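Ulvan Lyase-PL25 (Pseudoalteromonas sp. PLSV, PDB 5UAM) degrades ulvan, the sulfated cell-wall polysaccharide of green seaweeds, as a polysaccharide lyase of family PL25 with a beta-propeller fold. Local coordinates at residues Trp224-Asp238 and Thr304-Gln316. Sequence-based numbering, arbitrary orientation.
Sequences WAGKGQGDNIIVSYD and TFNGSTHLDAQGQ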
loop_
_atom_site.group_PDB
_atom_site.type_symbol
_atom_site.label_atom_id
_atom_site.label_comp_id
_atom_site.label_asym_id
_atom_site.label_seq_id
_atom_site.Cartn_x
_atom_site.Cartn_y
_atom_site.Cartn_z
ATOM N N TRP A 224 0.819 -6.345 4.051
ATOM C CA TRP A 224 -0.155 -5.268 4.024
ATOM C C TRP A 224 -0.968 -5.363 5.303
ATOM O O TRP A 224 -1.645 -6.378 5.552
ATOM C CB TRP A 224 -1.063 -5.383 2.806
ATOM C CG TRP A 224 -1.872 -4.163 2.465
ATOM C CD1 TRP A 224 -1.543 -3.194 1.556
ATOM C CD2 TRP A 224 -3.143 -3.780 3.009
ATOM N NE1 TRP A 224 -2.531 -2.250 1.485
ATOM C CE2 TRP A 224 -3.527 -2.590 2.368
ATOM C CE3 TRP A 224 -4.002 -4.336 3.963
ATOM C CZ2 TRP A 224 -4.719 -1.940 2.663
ATOM C CZ3 TRP A 224 -5.183 -3.676 4.243
ATOM C CH2 TRP A 224 -5.524 -2.514 3.611
ATOM N N ALA A 225 -0.887 -4.315 6.115
ATOM C CA ALA A 225 -1.578 -4.248 7.389
ATOM C C ALA A 225 -2.699 -3.235 7.320
ATOM O O ALA A 225 -2.517 -2.124 6.813
ATOM C CB ALA A 225 -0.611 -3.829 8.493
ATOM N N GLY A 226 -3.864 -3.595 7.857
ATOM C CA GLY A 226 -4.998 -2.699 7.898
ATOM C C GLY A 226 -5.833 -2.939 9.136
ATOM O O GLY A 226 -5.595 -3.877 9.894
ATOM N N LYS A 227 -6.826 -2.082 9.330
ATOM C CA LYS A 227 -7.743 -2.254 10.445
ATOM C C LYS A 227 -8.573 -3.510 10.281
ATOM O O LYS A 227 -9.001 -3.873 9.178
ATOM C CB LYS A 227 -8.691 -1.074 10.511
ATOM C CG LYS A 227 -8.143 0.065 11.294
ATOM C CD LYS A 227 -8.337 -0.171 12.778
ATOM C CE LYS A 227 -8.191 1.124 13.545
ATOM N NZ LYS A 227 -9.235 2.121 13.190
ATOM N N GLY A 228 -8.789 -4.185 11.396
ATOM C CA GLY A 228 -9.776 -5.220 11.511
ATOM C C GLY A 228 -11.001 -4.686 12.208
ATOM O O GLY A 228 -11.409 -3.540 12.000
ATOM N N GLN A 229 -11.581 -5.501 13.071
ATOM C CA GLN A 229 -12.681 -5.038 13.887
ATOM C C GLN A 229 -12.208 -4.926 15.329
ATOM O O GLN A 229 -11.233 -5.570 15.726
ATOM C CB GLN A 229 -13.912 -5.939 13.687
ATOM C CG GLN A 229 -14.476 -5.723 12.252
ATOM C CD GLN A 229 -15.398 -6.816 11.728
ATOM O OE1 GLN A 229 -15.809 -7.696 12.470
ATOM N NE2 GLN A 229 -15.740 -6.745 10.428
ATOM N N GLY A 230 -12.846 -4.023 16.065
ATOM C CA GLY A 230 -12.503 -3.845 17.469
ATOM C C GLY A 230 -11.117 -3.254 17.603
ATOM O O GLY A 230 -10.777 -2.245 16.973
ATOM N N ASP A 231 -10.290 -3.893 18.423
ATOM C CA ASP A 231 -8.917 -3.449 18.603
ATOM C C ASP A 231 -7.931 -4.292 17.814
ATOM O O ASP A 231 -6.744 -4.311 18.139
ATOM C CB ASP A 231 -8.560 -3.412 20.086
ATOM C CG ASP A 231 -9.365 -2.372 20.840
ATOM O OD1 ASP A 231 -9.563 -1.242 20.309
ATOM O OD2 ASP A 231 -9.815 -2.700 21.944
ATOM N N ASN A 232 -8.379 -4.931 16.737
ATOM C CA ASN A 232 -7.508 -5.776 15.940
ATOM C C ASN A 232 -7.014 -5.072 14.682
ATOM O O ASN A 232 -7.709 -4.244 14.084
ATOM C CB ASN A 232 -8.238 -7.043 15.517
ATOM C CG ASN A 232 -8.646 -7.874 16.696
ATOM O OD1 ASN A 232 -7.848 -8.079 17.603
ATOM N ND2 ASN A 232 -9.900 -8.313 16.720
ATOM N N ILE A 233 -5.788 -5.421 14.310
ATOM C CA ILE A 233 -5.178 -5.106 13.027
ATOM C C ILE A 233 -5.003 -6.422 12.288
ATOM O O ILE A 233 -4.665 -7.440 12.898
ATOM C CB ILE A 233 -3.829 -4.394 13.254
ATOM C CG1 ILE A 233 -4.089 -2.963 13.751
ATOM C CG2 ILE A 233 -2.929 -4.433 12.003
ATOM C CD1 ILE A 233 -2.833 -2.238 14.225
ATOM N N ILE A 234 -5.260 -6.425 10.987
ATOM C CA ILE A 234 -5.157 -7.632 10.178
ATOM C C ILE A 234 -4.038 -7.444 9.164
ATOM O O ILE A 234 -3.757 -6.321 8.730
ATOM C CB ILE A 234 -6.495 -8.001 9.499
ATOM C CG1 ILE A 234 -6.997 -6.900 8.579
ATOM C CG2 ILE A 234 -7.527 -8.382 10.569
ATOM C CD1 ILE A 234 -8.194 -7.328 7.737
ATOM N N VAL A 235 -3.350 -8.533 8.840
ATOM C CA VAL A 235 -2.160 -8.472 7.999
ATOM C C VAL A 235 -2.199 -9.621 6.992
ATOM O O VAL A 235 -2.254 -10.790 7.394
ATOM C CB VAL A 235 -0.868 -8.536 8.827
ATOM C CG1 VAL A 235 0.354 -8.344 7.925
ATOM C CG2 VAL A 235 -0.904 -7.492 9.954
ATOM N N SER A 236 -2.119 -9.295 5.694
ATOM C CA SER A 236 -1.930 -10.292 4.658
ATOM C C SER A 236 -0.529 -10.130 4.098
ATOM O O SER A 236 0.028 -9.031 4.076
ATOM C CB SER A 236 -2.972 -10.195 3.550
ATOM O OG SER A 236 -2.948 -8.911 2.964
ATOM N N TYR A 237 0.061 -11.229 3.665
ATOM C CA TYR A 237 1.449 -11.140 3.242
ATOM C C TYR A 237 1.774 -12.257 2.267
ATOM O O TYR A 237 1.157 -13.313 2.295
ATOM C CB TYR A 237 2.413 -11.166 4.431
ATOM C CG TYR A 237 2.230 -12.229 5.504
ATOM C CD1 TYR A 237 1.232 -12.113 6.475
ATOM C CD2 TYR A 237 3.123 -13.285 5.612
ATOM C CE1 TYR A 237 1.121 -13.028 7.486
ATOM C CE2 TYR A 237 3.015 -14.204 6.623
ATOM C CZ TYR A 237 2.016 -14.072 7.570
ATOM O OH TYR A 237 1.935 -14.990 8.603
ATOM N N ASP A 238 2.732 -11.993 1.381
ATOM C CA ASP A 238 3.307 -13.044 0.545
ATOM C C ASP A 238 4.785 -13.220 0.870
ATOM O O ASP A 238 5.408 -12.399 1.552
ATOM C CB ASP A 238 3.029 -12.872 -0.973
ATOM C CG ASP A 238 3.676 -11.632 -1.613
ATOM O OD1 ASP A 238 3.926 -10.618 -0.951
ATOM O OD2 ASP A 238 3.896 -11.674 -2.855
ATOM N N THR A 304 3.748 -13.927 -7.174
ATOM C CA THR A 304 2.771 -13.041 -6.554
ATOM C C THR A 304 3.275 -11.614 -6.397
ATOM O O THR A 304 4.473 -11.316 -6.458
ATOM C CB THR A 304 2.349 -13.574 -5.178
ATOM O OG1 THR A 304 3.524 -13.869 -4.418
ATOM C CG2 THR A 304 1.508 -14.830 -5.349
ATOM N N PHE A 305 2.311 -10.728 -6.209
ATOM C CA PHE A 305 2.546 -9.353 -5.807
ATOM C C PHE A 305 1.389 -9.030 -4.889
ATOM O O PHE A 305 0.226 -9.189 -5.272
ATOM C CB PHE A 305 2.563 -8.414 -7.024
ATOM C CG PHE A 305 2.879 -6.974 -6.694
ATOM C CD1 PHE A 305 4.185 -6.567 -6.512
ATOM C CD2 PHE A 305 1.862 -6.036 -6.594
ATOM C CE1 PHE A 305 4.468 -5.235 -6.214
ATOM C CE2 PHE A 305 2.152 -4.725 -6.308
ATOM C CZ PHE A 305 3.440 -4.340 -6.123
ATOM N N ASN A 306 1.698 -8.675 -3.658
ATOM C CA ASN A 306 0.673 -8.612 -2.636
ATOM C C ASN A 306 -0.359 -7.521 -2.925
ATOM O O ASN A 306 -0.108 -6.532 -3.635
ATOM C CB ASN A 306 1.321 -8.401 -1.270
ATOM C CG ASN A 306 0.437 -8.806 -0.145
ATOM O OD1 ASN A 306 -0.362 -9.717 -0.265
ATOM N ND2 ASN A 306 0.588 -8.123 0.983
ATOM N N GLY A 307 -1.543 -7.720 -2.357
ATOM C CA GLY A 307 -2.649 -6.796 -2.465
ATOM C C GLY A 307 -3.031 -6.275 -1.103
ATOM O O GLY A 307 -2.228 -5.585 -0.489
ATOM N N SER A 308 -4.233 -6.582 -0.624
ATOM C CA SER A 308 -4.757 -6.003 0.605
ATOM C C SER A 308 -5.733 -6.997 1.214
ATOM O O SER A 308 -6.053 -8.030 0.625
ATOM C CB SER A 308 -5.472 -4.688 0.316
ATOM O OG SER A 308 -6.507 -4.952 -0.637
ATOM N N THR A 309 -6.208 -6.677 2.413
ATOM C CA THR A 309 -7.137 -7.553 3.119
ATOM C C THR A 309 -8.151 -6.722 3.892
ATOM O O THR A 309 -7.830 -5.662 4.423
ATOM C CB THR A 309 -6.372 -8.544 4.033
ATOM O OG1 THR A 309 -7.287 -9.401 4.721
ATOM C CG2 THR A 309 -5.531 -7.831 5.061
ATOM N N HIS A 310 -9.382 -7.238 3.957
ATOM C CA HIS A 310 -10.484 -6.594 4.658
ATOM C C HIS A 310 -11.413 -7.666 5.199
ATOM O O HIS A 310 -11.559 -8.745 4.602
ATOM C CB HIS A 310 -11.315 -5.701 3.710
ATOM C CG HIS A 310 -10.516 -4.656 3.012
ATOM N ND1 HIS A 310 -10.059 -3.531 3.656
ATOM C CD2 HIS A 310 -10.094 -4.568 1.730
ATOM C CE1 HIS A 310 -9.374 -2.792 2.792
ATOM N NE2 HIS A 310 -9.393 -3.395 1.620
ATOM N N LEU A 311 -12.050 -7.366 6.332
ATOM C CA LEU A 311 -13.006 -8.295 6.921
ATOM C C LEU A 311 -14.418 -8.030 6.426
ATOM O O LEU A 311 -14.825 -6.878 6.261
ATOM C CB LEU A 311 -13.028 -8.158 8.438
ATOM C CG LEU A 311 -11.702 -8.381 9.153
ATOM C CD1 LEU A 311 -11.893 -8.323 10.653
ATOM C CD2 LEU A 311 -11.068 -9.710 8.766
ATOM N N ASP A 312 -15.178 -9.112 6.230
ATOM C CA ASP A 312 -16.592 -8.984 5.913
ATOM C C ASP A 312 -17.395 -8.753 7.197
ATOM O O ASP A 312 -16.853 -8.671 8.303
ATOM C CB ASP A 312 -17.089 -10.163 5.061
ATOM C CG ASP A 312 -17.082 -11.503 5.775
ATOM O OD1 ASP A 312 -17.224 -11.563 7.010
ATOM O OD2 ASP A 312 -16.968 -12.530 5.074
ATOM N N ALA A 313 -18.712 -8.611 7.027
ATOM C CA ALA A 313 -19.604 -8.265 8.126
ATOM C C ALA A 313 -19.681 -9.361 9.176
ATOM O O ALA A 313 -20.112 -9.099 10.308
ATOM C CB ALA A 313 -21.001 -7.996 7.574
ATOM N N GLN A 314 -19.269 -10.573 8.837
ATOM C CA GLN A 314 -19.189 -11.648 9.806
ATOM C C GLN A 314 -17.818 -11.750 10.455
ATOM O O GLN A 314 -17.588 -12.664 11.253
ATOM C CB GLN A 314 -19.546 -12.975 9.147
ATOM C CG GLN A 314 -20.984 -13.056 8.685
ATOM C CD GLN A 314 -21.369 -14.442 8.236
ATOM O OE1 GLN A 314 -20.751 -15.431 8.628
ATOM N NE2 GLN A 314 -22.410 -14.526 7.436
ATOM N N GLY A 315 -16.921 -10.819 10.162
ATOM C CA GLY A 315 -15.590 -10.854 10.726
ATOM C C GLY A 315 -14.611 -11.733 9.991
ATOM O O GLY A 315 -13.489 -11.917 10.474
ATOM N N GLN A 316 -14.986 -12.265 8.836
ATOM C CA GLN A 316 -14.144 -13.227 8.144
ATOM C C GLN A 316 -13.240 -12.499 7.157
ATOM O O GLN A 316 -13.695 -11.589 6.459
ATOM C CB GLN A 316 -15.014 -14.203 7.364
ATOM C CG GLN A 316 -16.054 -14.923 8.225
ATOM C CD GLN A 316 -17.050 -15.788 7.459
ATOM O OE1 GLN A 316 -17.317 -16.927 7.849
ATOM N NE2 GLN A 316 -17.644 -15.235 6.420
HETATM O O HOH W 1 -8.101 -3.691 6.446
HETATM O O HOH W 2 -11.360 -4.956 7.854
HETATM O O HOH W 3 -2.978 -9.523 0.324
#
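W224, I234, S236 and D238 face T304, N306, T309 and L311 in a mostly buried, face-to-face contact between two antiparallel beta-sheets: the hairpin 224-238 belongs to one, and 304-311 is an edge strand of the next. The axes of 232-238 and 304-311 come within 6.5 Å, yet no backbone-to-backbone hydrogen bond joins the segments; side chains and waters do. W224 CG stands anti to the backbone N (chi1 -165°), which lays the indole over 307-309. S308 CB sits above the six-membered ring, 3.5 Å from its centroid and 12° off the normal, a CH-pi contact, while G307 O lies over the same face. The ring's edge is turned toward the H310 face, an offset edge-to-face pair with planes at 72°. Replacing W224 with an alanine would remove the indole, is likely to open a gap against S308 and H310, and would probably leave the I40 carbonyl without its N-H donor. Such packing of successive antiparallel sheets is that of neighbouring beta-propeller blades, with 304-311, in the first strand of its sheet, probably the inner one of its blade. Beyond the indole, I234 CD1 reaches L311 CD2 at 3.9 Å, and T309 CG2 packs on S236 CB and OG. Hydrogen bonds lie toward both ends of this packing. T304 OG1 donates to the anti lone pair of D238 OD2 (2.7 Å), an oxygen also salt-bridged to R258; D238 adjoins Y222, a probable substrate-binding residue. N306 ND2 meets S236 O from above its carbonyl plane at 3.3 Å, sharing it with W224 N. Toward the turns, Q229 NE2 donates to D312 O (3.1 Å), and G315 N approaches that oxygen from the opposite face. One water bridges K227 O to T309 O; another connects K227 O with L311 N.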